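Local coordinates for protein histidyl-trna synthetase (Thermus thermophilus, PDB 1H4V) that attaches histidine to its cognate tRNA, using ATP to activate the amino acid and releasing AMP and diphosphate, as a homodimeric class II aminoacyl-tRNA synthetase, at residues L39-F44 with L104-P109; Q48-G53 with T77-G82; M110-R115 with R122-V127; V145-C150 with F305-E310. All coordinates share one frame; numbering follows the deposited sequence.

Interaction 1: residues L39-F44 with L104-P109; sequences LVTPIF and LWMAGP
Leu39 N donates to Trp105 O at 2.9 Å, a bond that lies nearly along the C=O axis (176° at the oxygen) and ties the end of strand 37-38 to strand 102-111. One residue further on, Met106 takes over. Its CG stands anti to the backbone N (chi1 171°), which carries the chain across the Leu39 carbonyl, with CG just 3.0 Å from Leu39 O. The sulfur then reaches Thr41, whose N makes a weak hydrogen bond to Met106 SD at 3.6 Å, while Leu39 CD1 packs on the same SD at 3.8 Å. A turn at chi3 (91°) packs CE beside Thr41 OG1, a hydroxyl that has a weak hydrogen bond to Arg79 NH2. An alanine in place of Met106 takes the sulfur away, which is likely to leave Thr41 N without its weak acceptor and to open a gap beside Leu39 CD1. Beyond the methionine the segments diverge, and Ile43 CD1 meets Pro109 CG at 3.8 Å, the two side chains crossing at about a right angle. Val40 makes backbone hydrogen bonds to the second subunit. Such a proline-containing segment following a long helix and short strand at the dimer interface is characteristic of motif 1 of class II synthetases.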
loop_
_atom_site.group_PDB
_atom_site.type_symbol
_atom_site.label_atom_id
_atom_site.label_comp_id
_atom_site.label_asym_id
_atom_site.label_seq_id
_atom_site.Cartn_x
_atom_site.Cartn_y
_atom_site.Cartn_z
ATOM N N LEU A 39 3.905 -0.350 -10.701
ATOM C CA LEU A 39 4.567 0.920 -10.446
ATOM C C LEU A 39 3.886 1.655 -9.285
ATOM O O LEU A 39 2.654 1.713 -9.212
ATOM C CB LEU A 39 4.514 1.758 -11.728
ATOM C CG LEU A 39 4.991 3.209 -11.850
ATOM C CD1 LEU A 39 4.104 4.075 -11.014
ATOM C CD2 LEU A 39 6.451 3.347 -11.438
ATOM N N VAL A 40 4.680 2.186 -8.361
ATOM C CA VAL A 40 4.118 2.946 -7.247
ATOM C C VAL A 40 4.677 4.374 -7.306
ATOM O O VAL A 40 5.883 4.576 -7.162
ATOM C CB VAL A 40 4.483 2.343 -5.860
ATOM C CG1 VAL A 40 3.849 3.195 -4.762
ATOM C CG2 VAL A 40 3.995 0.893 -5.746
ATOM N N THR A 41 3.813 5.359 -7.536
ATOM C CA THR A 41 4.268 6.744 -7.589
ATOM C C THR A 41 4.090 7.387 -6.226
ATOM O O THR A 41 3.441 6.820 -5.342
ATOM C CB THR A 41 3.482 7.570 -8.622
ATOM O OG1 THR A 41 2.105 7.657 -8.231
ATOM C CG2 THR A 41 3.575 6.926 -9.985
ATOM N N PRO A 42 4.669 8.582 -6.031
ATOM C CA PRO A 42 4.533 9.258 -4.737
ATOM C C PRO A 42 3.112 9.726 -4.436
ATOM O O PRO A 42 2.287 9.892 -5.335
ATOM C CB PRO A 42 5.510 10.426 -4.858
ATOM C CG PRO A 42 6.580 9.869 -5.743
ATOM C CD PRO A 42 5.752 9.198 -6.818
ATOM N N ILE A 43 2.835 9.929 -3.154
ATOM C CA ILE A 43 1.530 10.397 -2.716
ATOM C C ILE A 43 1.270 11.828 -3.218
ATOM O O ILE A 43 0.136 12.202 -3.491
ATOM C CB ILE A 43 1.442 10.360 -1.181
ATOM C CG1 ILE A 43 1.524 8.904 -0.689
ATOM C CG2 ILE A 43 0.190 11.056 -0.716
ATOM C CD1 ILE A 43 0.354 8.006 -1.093
ATOM N N PHE A 44 2.322 12.632 -3.327
ATOM C CA PHE A 44 2.170 13.998 -3.824
ATOM C C PHE A 44 3.201 14.308 -4.896
ATOM O O PHE A 44 4.245 13.659 -4.980
ATOM C CB PHE A 44 2.266 15.030 -2.684
ATOM C CG PHE A 44 3.551 14.979 -1.892
ATOM C CD1 PHE A 44 4.768 15.315 -2.476
ATOM C CD2 PHE A 44 3.533 14.624 -0.547
ATOM C CE1 PHE A 44 5.956 15.299 -1.730
ATOM C CE2 PHE A 44 4.713 14.603 0.209
ATOM C CZ PHE A 44 5.930 14.943 -0.389
ATOM N N LEU A 104 1.733 -0.668 -17.664
ATOM C CA LEU A 104 1.947 -0.412 -16.240
ATOM C C LEU A 104 0.644 -0.482 -15.466
ATOM O O LEU A 104 -0.437 -0.243 -16.010
ATOM C CB LEU A 104 2.554 0.980 -16.029
ATOM C CG LEU A 104 3.801 1.388 -16.822
ATOM C CD1 LEU A 104 3.964 2.896 -16.723
ATOM C CD2 LEU A 104 5.030 0.683 -16.298
ATOM N N TRP A 105 0.740 -0.824 -14.192
ATOM C CA TRP A 105 -0.445 -0.850 -13.363
ATOM C C TRP A 105 -0.033 -0.372 -11.989
ATOM O O TRP A 105 1.147 -0.421 -11.619
ATOM C CB TRP A 105 -1.085 -2.244 -13.297
ATOM C CG TRP A 105 -0.430 -3.199 -12.359
ATOM C CD1 TRP A 105 0.632 -4.015 -12.621
ATOM C CD2 TRP A 105 -0.806 -3.447 -11.004
ATOM N NE1 TRP A 105 0.941 -4.761 -11.509
ATOM C CE2 TRP A 105 0.077 -4.431 -10.499
ATOM C CE3 TRP A 105 -1.800 -2.929 -10.161
ATOM C CZ2 TRP A 105 -0.006 -4.918 -9.186
ATOM C CZ3 TRP A 105 -1.883 -3.416 -8.851
ATOM C CH2 TRP A 105 -0.985 -4.401 -8.379
ATOM N N MET A 106 -1.020 0.091 -11.233
ATOM C CA MET A 106 -0.774 0.622 -9.913
ATOM C C MET A 106 -2.062 0.611 -9.099
ATOM O O MET A 106 -3.169 0.706 -9.635
ATOM C CB MET A 106 -0.236 2.053 -10.065
ATOM C CG MET A 106 -0.094 2.882 -8.795
ATOM S SD MET A 106 0.768 4.445 -9.181
ATOM C CE MET A 106 -0.595 5.570 -9.563
ATOM N N ALA A 107 -1.903 0.471 -7.795
ATOM C CA ALA A 107 -3.021 0.484 -6.883
ATOM C C ALA A 107 -2.587 1.406 -5.760
ATOM O O ALA A 107 -1.456 1.322 -5.286
ATOM C CB ALA A 107 -3.286 -0.913 -6.351
ATOM N N GLY A 108 -3.466 2.301 -5.338
ATOM C CA GLY A 108 -3.088 3.187 -4.256
ATOM C C GLY A 108 -4.125 4.236 -3.935
ATOM O O GLY A 108 -5.149 4.324 -4.594
ATOM N N PRO A 109 -3.886 5.050 -2.908
ATOM C CA PRO A 109 -4.852 6.087 -2.544
ATOM C C PRO A 109 -4.858 7.299 -3.477
ATOM O O PRO A 109 -3.837 7.634 -4.076
ATOM C CB PRO A 109 -4.428 6.456 -1.125
ATOM C CG PRO A 109 -2.969 6.262 -1.162
ATOM C CD PRO A 109 -2.838 4.932 -1.879
#

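Interaction 2: residues Q48-G53 with T77-G82; sequences QVFEKG and TLRPEG
Phe50 packs on Pro80 in the class II catalytic domain, where the Leu-Arg-Pro-Glu-Gly sequence found in histidyl-tRNA synthetases leads from strand 75-78 of a small antiparallel sheet into helix 83-92. With CG beside its own backbone N, the Phe50 ring is turned so that one face receives Pro80. Pro80 CD sits 3.3 Å from the Phe50 ring centroid and only 4° off the normal, a CH-pi contact. Val49 CG1 lies over the opposite face, so the ring is sandwiched. Thr77 CG2 comes within 4.0 Å of Phe50 CD1, while Thr77 OG1 is bonded to Thr47 and Thr67. Arg79 adds its CA and CG near Phe50 CZ, then bends at chi3 and leads its guanidinium away to Pro109 O. Glu81 has CG between its backbone N and carbonyl carbon (chi1 65°), from where CG approaches Phe50 CD2 at 3.9 Å and the carboxylate reaches forward to Lys52. The lysine bends once, at chi2 (-53°), and is extended beyond, arriving from the opposite direction. One oxygen, OE2, caps Ala84 N at the start of the helix; the other, Glu81 OE1, forms a salt bridge with Lys52 NZ at 2.5 Å, NZ standing well above the carboxylate plane.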
loop_
_atom_site.group_PDB
_atom_site.type_symbol
_atom_site.label_atom_id
_atom_site.label_comp_id
_atom_site.label_asym_id
_atom_site.label_seq_id
_atom_site.Cartn_x
_atom_site.Cartn_y
_atom_site.Cartn_z
ATOM N N GLN A 48 1.726 21.082 -11.189
ATOM C CA GLN A 48 1.627 21.090 -12.645
ATOM C C GLN A 48 1.437 19.703 -13.257
ATOM O O GLN A 48 0.937 19.577 -14.366
ATOM C CB GLN A 48 2.859 21.763 -13.253
ATOM C CG GLN A 48 4.176 21.134 -12.861
ATOM C CD GLN A 48 5.355 21.892 -13.438
ATOM O OE1 GLN A 48 5.453 22.076 -14.654
ATOM N NE2 GLN A 48 6.257 22.337 -12.571
ATOM N N VAL A 49 1.826 18.661 -12.535
ATOM C CA VAL A 49 1.674 17.316 -13.063
ATOM C C VAL A 49 0.199 17.018 -13.273
ATOM O O VAL A 49 -0.188 16.365 -14.249
ATOM C CB VAL A 49 2.270 16.280 -12.101
ATOM C CG1 VAL A 49 1.872 14.878 -12.514
ATOM C CG2 VAL A 49 3.778 16.417 -12.090
ATOM N N PHE A 50 -0.625 17.561 -12.381
ATOM C CA PHE A 50 -2.060 17.325 -12.427
ATOM C C PHE A 50 -2.955 18.397 -13.025
ATOM O O PHE A 50 -4.174 18.232 -13.027
ATOM C CB PHE A 50 -2.541 16.955 -11.020
ATOM C CG PHE A 50 -1.863 15.730 -10.465
ATOM C CD1 PHE A 50 -1.061 15.809 -9.333
ATOM C CD2 PHE A 50 -2.005 14.499 -11.098
ATOM C CE1 PHE A 50 -0.412 14.682 -8.842
ATOM C CE2 PHE A 50 -1.361 13.373 -10.615
ATOM C CZ PHE A 50 -0.564 13.459 -9.488
ATOM N N GLU A 51 -2.372 19.486 -13.527
ATOM C CA GLU A 51 -3.172 20.541 -14.156
ATOM C C GLU A 51 -3.565 20.033 -15.549
ATOM O O GLU A 51 -2.739 19.471 -16.267
ATOM C CB GLU A 51 -2.371 21.847 -14.234
ATOM C CG GLU A 51 -1.944 22.367 -12.854
ATOM C CD GLU A 51 -1.231 23.714 -12.901
ATOM O OE1 GLU A 51 -0.267 23.859 -13.689
ATOM O OE2 GLU A 51 -1.628 24.627 -12.137
ATOM N N LYS A 52 -4.830 20.213 -15.921
ATOM C CA LYS A 52 -5.324 19.718 -17.205
ATOM C C LYS A 52 -5.218 20.660 -18.398
ATOM O O LYS A 52 -5.528 20.270 -19.524
ATOM C CB LYS A 52 -6.778 19.268 -17.055
ATOM C CG LYS A 52 -7.004 18.348 -15.874
ATOM C CD LYS A 52 -6.055 17.168 -15.907
ATOM C CE LYS A 52 -6.198 16.319 -14.658
ATOM N NZ LYS A 52 -5.160 15.254 -14.608
ATOM N N GLY A 53 -4.786 21.893 -18.164
ATOM C CA GLY A 53 -4.675 22.835 -19.262
ATOM C C GLY A 53 -5.274 24.181 -18.907
ATOM O O GLY A 53 -5.891 24.334 -17.855
ATOM N N THR A 77 0.900 18.885 -4.781
ATOM C CA THR A 77 -0.480 18.409 -4.781
ATOM C C THR A 77 -0.611 16.914 -4.478
ATOM O O THR A 77 0.143 16.091 -4.989
ATOM C CB THR A 77 -1.175 18.720 -6.148
ATOM O OG1 THR A 77 -1.450 20.129 -6.243
ATOM C CG2 THR A 77 -2.477 17.949 -6.285
ATOM N N LEU A 78 -1.572 16.577 -3.629
ATOM C CA LEU A 78 -1.848 15.188 -3.271
ATOM C C LEU A 78 -2.438 14.514 -4.511
ATOM O O LEU A 78 -3.363 15.040 -5.122
ATOM C CB LEU A 78 -2.851 15.140 -2.113
ATOM C CG LEU A 78 -2.351 14.803 -0.704
ATOM C CD1 LEU A 78 -1.055 15.503 -0.410
ATOM C CD2 LEU A 78 -3.402 15.193 0.310
ATOM N N ARG A 79 -1.890 13.362 -4.878
ATOM C CA ARG A 79 -2.345 12.619 -6.049
ATOM C C ARG A 79 -3.874 12.477 -6.160
ATOM O O ARG A 79 -4.508 11.826 -5.329
ATOM C CB ARG A 79 -1.716 11.227 -6.046
ATOM C CG ARG A 79 -2.048 10.409 -7.267
ATOM C CD ARG A 79 -2.017 8.934 -6.922
ATOM N NE ARG A 79 -0.675 8.480 -6.612
ATOM C CZ ARG A 79 -0.397 7.548 -5.713
ATOM N NH1 ARG A 79 -1.375 6.983 -5.027
ATOM N NH2 ARG A 79 0.856 7.167 -5.525
ATOM N N PRO A 80 -4.479 13.086 -7.199
ATOM C CA PRO A 80 -5.927 13.038 -7.441
ATOM C C PRO A 80 -6.329 11.986 -8.479
ATOM O O PRO A 80 -7.493 11.604 -8.572
ATOM C CB PRO A 80 -6.223 14.438 -7.947
ATOM C CG PRO A 80 -5.046 14.679 -8.822
ATOM C CD PRO A 80 -3.865 14.162 -7.999
ATOM N N GLU A 81 -5.355 11.539 -9.264
ATOM C CA GLU A 81 -5.582 10.549 -10.318
ATOM C C GLU A 81 -4.290 9.771 -10.521
ATOM O O GLU A 81 -3.238 10.167 -10.031
ATOM C CB GLU A 81 -5.944 11.237 -11.640
ATOM C CG GLU A 81 -4.805 12.084 -12.195
ATOM C CD GLU A 81 -4.938 12.354 -13.682
ATOM O OE1 GLU A 81 -5.967 12.934 -14.092
ATOM O OE2 GLU A 81 -4.014 11.984 -14.443
ATOM N N GLY A 82 -4.363 8.683 -11.274
ATOM C CA GLY A 82 -3.172 7.891 -11.504
ATOM C C GLY A 82 -2.468 8.087 -12.831
ATOM O O GLY A 82 -1.234 8.051 -12.883
#

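Interaction 3: residues M110-R115 with R122-V127; sequences MFRAER and RQFHQV
This is antiparallel hairpin pairing between the end of strand 102-111 and the start of strand 123-132, the two strands of class II motif 2; Phe-Arg-Ala-Glu at 111-114 fits its signature. Met110 and Phe124 form a hydrogen-bonded pair, with Met110 N to Phe124 O at 2.7 Å and Phe124 N to Met110 O at 3.1 Å. Arg112 N continues the ladder to Arg122 O at 2.8 Å. The Phe124 ring is held between two side chains of segment 110-115: Met110 CB lies over one face, 3.7 Å from the centroid, and Arg112 NH1 over the other, with guanidinium and ring planes 26° apart. An alanine in place of Phe124 would probably leave the Arg112 guanidinium freer to turn and open a gap beside Met110 CB. Met110 bends at chi2 (-64°), which brings its CG to 3.5 Å from Gln126 CG. Phe111 and Gln123 form the next, non-hydrogen-bonded pair; Gln123 OE1 comes to the ring edge, 3.3 Å from Phe111 CE1, and accepts Ile43 N of the second subunit. Arg122 makes a salt bridge to Asp70 of that subunit. Within segment 110-115, poorly ordered Glu114 makes a salt bridge with Arg112, its OE2 lying 3.2 Å from Arg112 NH2 in the guanidinium plane.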
loop_
_atom_site.group_PDB
_atom_site.type_symbol
_atom_site.label_atom_id
_atom_site.label_comp_id
_atom_site.label_asym_id
_atom_site.label_seq_id
_atom_site.Cartn_x
_atom_site.Cartn_y
_atom_site.Cartn_z
ATOM N N MET A 110 -6.029 7.920 -3.602
ATOM C CA MET A 110 -6.220 9.123 -4.398
ATOM C C MET A 110 -6.910 10.096 -3.445
ATOM O O MET A 110 -7.531 9.697 -2.458
ATOM C CB MET A 110 -7.131 8.893 -5.598
ATOM C CG MET A 110 -6.626 7.882 -6.590
ATOM S SD MET A 110 -5.107 8.383 -7.389
ATOM C CE MET A 110 -4.542 6.798 -8.156
ATOM N N PHE A 111 -6.805 11.376 -3.758
ATOM C CA PHE A 111 -7.345 12.415 -2.902
ATOM C C PHE A 111 -8.202 13.386 -3.680
ATOM O O PHE A 111 -7.799 13.930 -4.699
ATOM C CB PHE A 111 -6.167 13.079 -2.203
ATOM C CG PHE A 111 -5.323 12.100 -1.454
ATOM C CD1 PHE A 111 -5.694 11.690 -0.174
ATOM C CD2 PHE A 111 -4.214 11.513 -2.055
ATOM C CE1 PHE A 111 -4.969 10.707 0.504
ATOM C CE2 PHE A 111 -3.480 10.528 -1.393
ATOM C CZ PHE A 111 -3.858 10.121 -0.111
ATOM N N ARG A 112 -9.400 13.580 -3.155
ATOM C CA ARG A 112 -10.445 14.421 -3.737
ATOM C C ARG A 112 -10.859 15.379 -2.616
ATOM O O ARG A 112 -11.159 14.945 -1.513
ATOM C CB ARG A 112 -11.624 13.511 -4.108
ATOM C CG ARG A 112 -12.645 14.060 -5.085
ATOM C CD ARG A 112 -13.469 12.896 -5.667
ATOM N NE ARG A 112 -14.348 12.276 -4.668
ATOM C CZ ARG A 112 -14.812 11.025 -4.759
ATOM N NH1 ARG A 112 -14.476 10.249 -5.790
ATOM N NH2 ARG A 112 -15.637 10.532 -3.845
ATOM N N ALA A 113 -10.876 16.674 -2.886
ATOM C CA ALA A 113 -11.245 17.629 -1.851
ATOM C C ALA A 113 -12.711 18.085 -1.929
ATOM O O ALA A 113 -13.016 19.141 -2.465
ATOM C CB ALA A 113 -10.322 18.821 -1.914
ATOM N N GLU A 114 -13.614 17.279 -1.382
ATOM C CA GLU A 114 -15.032 17.600 -1.339
ATOM C C GLU A 114 -15.328 18.039 0.082
ATOM O O GLU A 114 -14.463 17.938 0.959
ATOM C CB GLU A 114 -15.869 16.372 -1.708
ATOM C CG GLU A 114 -15.640 15.142 -0.824
ATOM C CD GLU A 114 -16.493 13.929 -1.250
ATOM O OE1 GLU A 114 -17.720 13.976 -1.045
ATOM O OE2 GLU A 114 -15.925 12.962 -1.793
ATOM N N ARG A 115 -16.533 18.540 0.320
ATOM C CA ARG A 115 -16.897 18.988 1.664
ATOM C C ARG A 115 -17.119 17.778 2.549
ATOM O O ARG A 115 -17.823 16.833 2.168
ATOM C CB ARG A 115 -18.168 19.817 1.624
ATOM C CG ARG A 115 -18.032 21.056 0.775
ATOM C CD ARG A 115 -19.372 21.697 0.560
ATOM N NE ARG A 115 -19.245 22.930 -0.229
ATOM C CZ ARG A 115 -18.502 23.981 0.144
ATOM N NH1 ARG A 115 -17.814 23.954 1.289
ATOM N NH2 ARG A 115 -18.444 25.078 -0.607
ATOM N N ARG A 122 -12.999 11.308 0.457
ATOM C CA ARG A 122 -12.027 12.332 0.098
ATOM C C ARG A 122 -10.719 11.584 -0.126
ATOM O O ARG A 122 -9.832 12.063 -0.829
ATOM C CB ARG A 122 -11.925 13.394 1.191
ATOM C CG ARG A 122 -13.115 14.355 1.175
ATOM C CD ARG A 122 -13.251 15.114 2.485
ATOM N NE ARG A 122 -12.470 16.343 2.513
ATOM C CZ ARG A 122 -12.115 16.967 3.630
ATOM N NH1 ARG A 122 -12.467 16.465 4.812
ATOM N NH2 ARG A 122 -11.425 18.101 3.569
ATOM N N GLN A 123 -10.608 10.402 0.481
ATOM C CA GLN A 123 -9.460 9.529 0.246
ATOM C C GLN A 123 -10.071 8.215 -0.207
ATOM O O GLN A 123 -10.835 7.593 0.530
ATOM C CB GLN A 123 -8.593 9.243 1.487
ATOM C CG GLN A 123 -7.394 8.332 1.100
ATOM C CD GLN A 123 -6.419 7.975 2.228
ATOM O OE1 GLN A 123 -6.023 8.820 3.026
ATOM N NE2 GLN A 123 -6.003 6.715 2.266
ATOM N N PHE A 124 -9.776 7.810 -1.435
ATOM C CA PHE A 124 -10.286 6.540 -1.927
ATOM C C PHE A 124 -9.115 5.818 -2.550
ATOM O O PHE A 124 -8.018 6.368 -2.622
ATOM C CB PHE A 124 -11.423 6.747 -2.944
ATOM C CG PHE A 124 -11.072 7.670 -4.098
ATOM C CD1 PHE A 124 -10.733 7.153 -5.341
ATOM C CD2 PHE A 124 -11.108 9.057 -3.936
ATOM C CE1 PHE A 124 -10.440 7.990 -6.415
ATOM C CE2 PHE A 124 -10.813 9.913 -5.001
ATOM C CZ PHE A 124 -10.479 9.374 -6.245
ATOM N N HIS A 125 -9.330 4.583 -2.973
ATOM C CA HIS A 125 -8.268 3.810 -3.594
ATOM C C HIS A 125 -8.702 3.334 -4.965
ATOM O O HIS A 125 -9.873 3.019 -5.199
ATOM C CB HIS A 125 -7.916 2.603 -2.726
ATOM C CG HIS A 125 -7.468 2.964 -1.345
ATOM N ND1 HIS A 125 -8.336 3.422 -0.376
ATOM C CD2 HIS A 125 -6.236 2.981 -0.785
ATOM C CE1 HIS A 125 -7.658 3.710 0.721
ATOM N NE2 HIS A 125 -6.382 3.451 0.500
ATOM N N GLN A 126 -7.773 3.312 -5.899
ATOM C CA GLN A 126 -8.132 2.822 -7.206
ATOM C C GLN A 126 -6.999 2.059 -7.823
ATOM O O GLN A 126 -5.839 2.195 -7.411
ATOM C CB GLN A 126 -8.595 3.954 -8.139
ATOM C CG GLN A 126 -7.664 5.108 -8.362
ATOM C CD GLN A 126 -8.190 6.049 -9.458
ATOM O OE1 GLN A 126 -9.366 6.428 -9.459
ATOM N NE2 GLN A 126 -7.316 6.425 -10.390
ATOM N N VAL A 127 -7.352 1.210 -8.776
ATOM C CA VAL A 127 -6.365 0.429 -9.492
ATOM C C VAL A 127 -6.253 1.063 -10.861
ATOM O O VAL A 127 -7.264 1.355 -11.492
ATOM C CB VAL A 127 -6.813 -1.035 -9.639
ATOM C CG1 VAL A 127 -5.913 -1.753 -10.643
ATOM C CG2 VAL A 127 -6.770 -1.727 -8.273
#

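Interaction 4: residues V145-C150 with F305-E310; sequences VLLYEC and FAFGVE
Phe305 turns the face of its ring to Leu147, whose CB stands almost over the centre, 3.6 Å from the Phe305 centroid and 6° off the normal: a CH-pi contact. The leucine has CG anti to its backbone N (chi1 169°), and this carries CD1 from the Phe305 ring on to the next aromatic. Leu147 CD1 touches Phe305 CD2 at 3.8 Å and Phe307 CD2 at 3.5 Å, bridging two rings that project from the same side of the strand. At the edge of the Phe305 ring Leu146 CB approaches CE1 to 3.9 Å, and one helical turn on from it Cys150 CB lies 4.0 Å from Phe307 CE2. No hydrogen bond crosses the contact, which is wholly buried and apolar. The axes of 145-150 and 305-308 approach to 9.5 Å at 21°, nearly parallel. The first belongs to helix 137-153, the second to strand 302-308 of class II motif 3, which leads into helix 309-318. Phe269 and Val271 of strand 267-272 also pack on Leu147, while Val30 and Leu31 of helix 14-33 meet Cys150.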
loop_
_atom_site.group_PDB
_atom_site.type_symbol
_atom_site.label_atom_id
_atom_site.label_comp_id
_atom_site.label_asym_id
_atom_site.label_seq_id
_atom_site.Cartn_x
_atom_site.Cartn_y
_atom_site.Cartn_z
ATOM N N VAL A 145 -11.079 -5.375 -22.180
ATOM C CA VAL A 145 -11.177 -6.751 -21.711
ATOM C C VAL A 145 -10.493 -6.944 -20.361
ATOM O O VAL A 145 -11.010 -7.653 -19.508
ATOM C CB VAL A 145 -10.558 -7.735 -22.720
ATOM C CG1 VAL A 145 -10.725 -9.161 -22.217
ATOM C CG2 VAL A 145 -11.228 -7.575 -24.069
ATOM N N LEU A 146 -9.332 -6.317 -20.168
ATOM C CA LEU A 146 -8.615 -6.437 -18.899
ATOM C C LEU A 146 -9.449 -5.914 -17.722
ATOM O O LEU A 146 -9.470 -6.528 -16.657
ATOM C CB LEU A 146 -7.282 -5.686 -18.952
ATOM C CG LEU A 146 -6.100 -6.375 -19.642
ATOM C CD1 LEU A 146 -4.877 -5.496 -19.527
ATOM C CD2 LEU A 146 -5.826 -7.729 -19.003
ATOM N N LEU A 147 -10.128 -4.785 -17.919
ATOM C CA LEU A 147 -10.968 -4.216 -16.878
ATOM C C LEU A 147 -12.141 -5.151 -16.656
ATOM O O LEU A 147 -12.485 -5.485 -15.519
ATOM C CB LEU A 147 -11.477 -2.832 -17.289
ATOM C CG LEU A 147 -12.578 -2.245 -16.408
ATOM C CD1 LEU A 147 -12.078 -2.131 -14.967
ATOM C CD2 LEU A 147 -12.998 -0.887 -16.956
ATOM N N TYR A 148 -12.750 -5.582 -17.752
ATOM C CA TYR A 148 -13.879 -6.500 -17.688
ATOM C C TYR A 148 -13.470 -7.739 -16.876
ATOM O O TYR A 148 -14.189 -8.160 -15.968
ATOM C CB TYR A 148 -14.281 -6.896 -19.109
ATOM C CG TYR A 148 -15.511 -7.762 -19.208
ATOM C CD1 TYR A 148 -16.759 -7.278 -18.831
ATOM C CD2 TYR A 148 -15.429 -9.063 -19.701
ATOM C CE1 TYR A 148 -17.899 -8.067 -18.943
ATOM C CE2 TYR A 148 -16.559 -9.859 -19.815
ATOM C CZ TYR A 148 -17.791 -9.354 -19.437
ATOM O OH TYR A 148 -18.916 -10.137 -19.564
ATOM N N GLU A 149 -12.304 -8.302 -17.204
ATOM C CA GLU A 149 -11.771 -9.482 -16.523
ATOM C C GLU A 149 -11.500 -9.278 -15.028
ATOM O O GLU A 149 -11.858 -10.127 -14.218
ATOM C CB GLU A 149 -10.483 -9.951 -17.202
ATOM C CG GLU A 149 -10.659 -11.163 -18.097
ATOM C CD GLU A 149 -10.980 -12.434 -17.315
ATOM O OE1 GLU A 149 -10.085 -12.950 -16.603
ATOM O OE2 GLU A 149 -12.133 -12.917 -17.411
ATOM N N CYS A 150 -10.846 -8.177 -14.662
ATOM C CA CYS A 150 -10.574 -7.920 -13.253
ATOM C C CYS A 150 -11.870 -8.051 -12.475
ATOM O O CYS A 150 -11.920 -8.715 -11.438
ATOM C CB CYS A 150 -10.036 -6.503 -13.031
ATOM S SG CYS A 150 -8.350 -6.183 -13.560
ATOM N N PHE A 305 -7.187 2.362 -18.021
ATOM C CA PHE A 305 -8.391 2.507 -17.219
ATOM C C PHE A 305 -8.080 2.598 -15.737
ATOM O O PHE A 305 -6.947 2.402 -15.308
ATOM C CB PHE A 305 -9.331 1.312 -17.447
ATOM C CG PHE A 305 -8.791 -0.000 -16.930
ATOM C CD1 PHE A 305 -8.237 -0.936 -17.800
ATOM C CD2 PHE A 305 -8.852 -0.309 -15.574
ATOM C CE1 PHE A 305 -7.753 -2.166 -17.323
ATOM C CE2 PHE A 305 -8.370 -1.527 -15.094
ATOM C CZ PHE A 305 -7.822 -2.457 -15.969
ATOM N N ALA A 306 -9.112 2.880 -14.959
ATOM C CA ALA A 306 -9.006 2.950 -13.510
ATOM C C ALA A 306 -10.355 2.534 -12.961
ATOM O O ALA A 306 -11.372 2.716 -13.623
ATOM C CB ALA A 306 -8.688 4.379 -13.058
ATOM N N PHE A 307 -10.361 1.928 -11.782
ATOM C CA PHE A 307 -11.610 1.577 -11.109
ATOM C C PHE A 307 -11.419 1.797 -9.607
ATOM O O PHE A 307 -10.318 1.649 -9.076
ATOM C CB PHE A 307 -12.084 0.149 -11.450
ATOM C CG PHE A 307 -11.211 -0.956 -10.927
ATOM C CD1 PHE A 307 -11.134 -1.224 -9.564
ATOM C CD2 PHE A 307 -10.531 -1.786 -11.814
ATOM C CE1 PHE A 307 -10.397 -2.311 -9.094
ATOM C CE2 PHE A 307 -9.789 -2.878 -11.358
ATOM C CZ PHE A 307 -9.722 -3.145 -10.000
ATOM N N GLY A 308 -12.481 2.219 -8.941
ATOM C CA GLY A 308 -12.403 2.483 -7.515
ATOM C C GLY A 308 -12.581 1.226 -6.695
ATOM O O GLY A 308 -13.565 0.500 -6.846
ATOM N N VAL A 309 -11.616 0.960 -5.833
ATOM C CA VAL A 309 -11.671 -0.210 -4.972
ATOM C C VAL A 309 -12.942 -0.194 -4.119
ATOM O O VAL A 309 -13.625 -1.217 -4.006
ATOM C CB VAL A 309 -10.411 -0.273 -4.080
ATOM C CG1 VAL A 309 -10.497 -1.445 -3.116
ATOM C CG2 VAL A 309 -9.164 -0.405 -4.979
ATOM N N GLU A 310 -13.273 0.961 -3.539
ATOM C CA GLU A 310 -14.474 1.067 -2.716
ATOM C C GLU A 310 -15.741 0.847 -3.542
ATOM O O GLU A 310 -16.695 0.250 -3.060
ATOM C CB GLU A 310 -14.559 2.426 -2.007
ATOM C CG GLU A 310 -13.535 2.653 -0.901
ATOM C CD GLU A 310 -12.172 3.085 -1.429
ATOM O OE1 GLU A 310 -12.039 3.298 -2.661
ATOM O OE2 GLU A 310 -11.236 3.218 -0.606
#

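Interactions 1, 3 and 4 all involve the large catalytic sheet: interaction 1 sets the motif 1 segment beside a motif 2 strand, interaction 3 pairs the two motif 2 strands, and interaction 4 packs a helix on the motif 3 strand. Interaction 2 is nested in the loop closed by interaction 1; Arg79 N lies 2.7 Å from Ile43 O, and Arg79 O 2.8 Å from Phe111 N of interaction 3. Gly108 O to Gln126 N, 3.1 Å, continues the strand pairing from interaction 3 into interaction 1. Motifs 2 and 3 meet where His125 ND1 lies 2.9 Å from Glu310 OE2. In class II synthetases these motifs build the ATP and aminoacyl-adenylate site, so interactions 3 and 4 probably border it in this ligand-free enzyme.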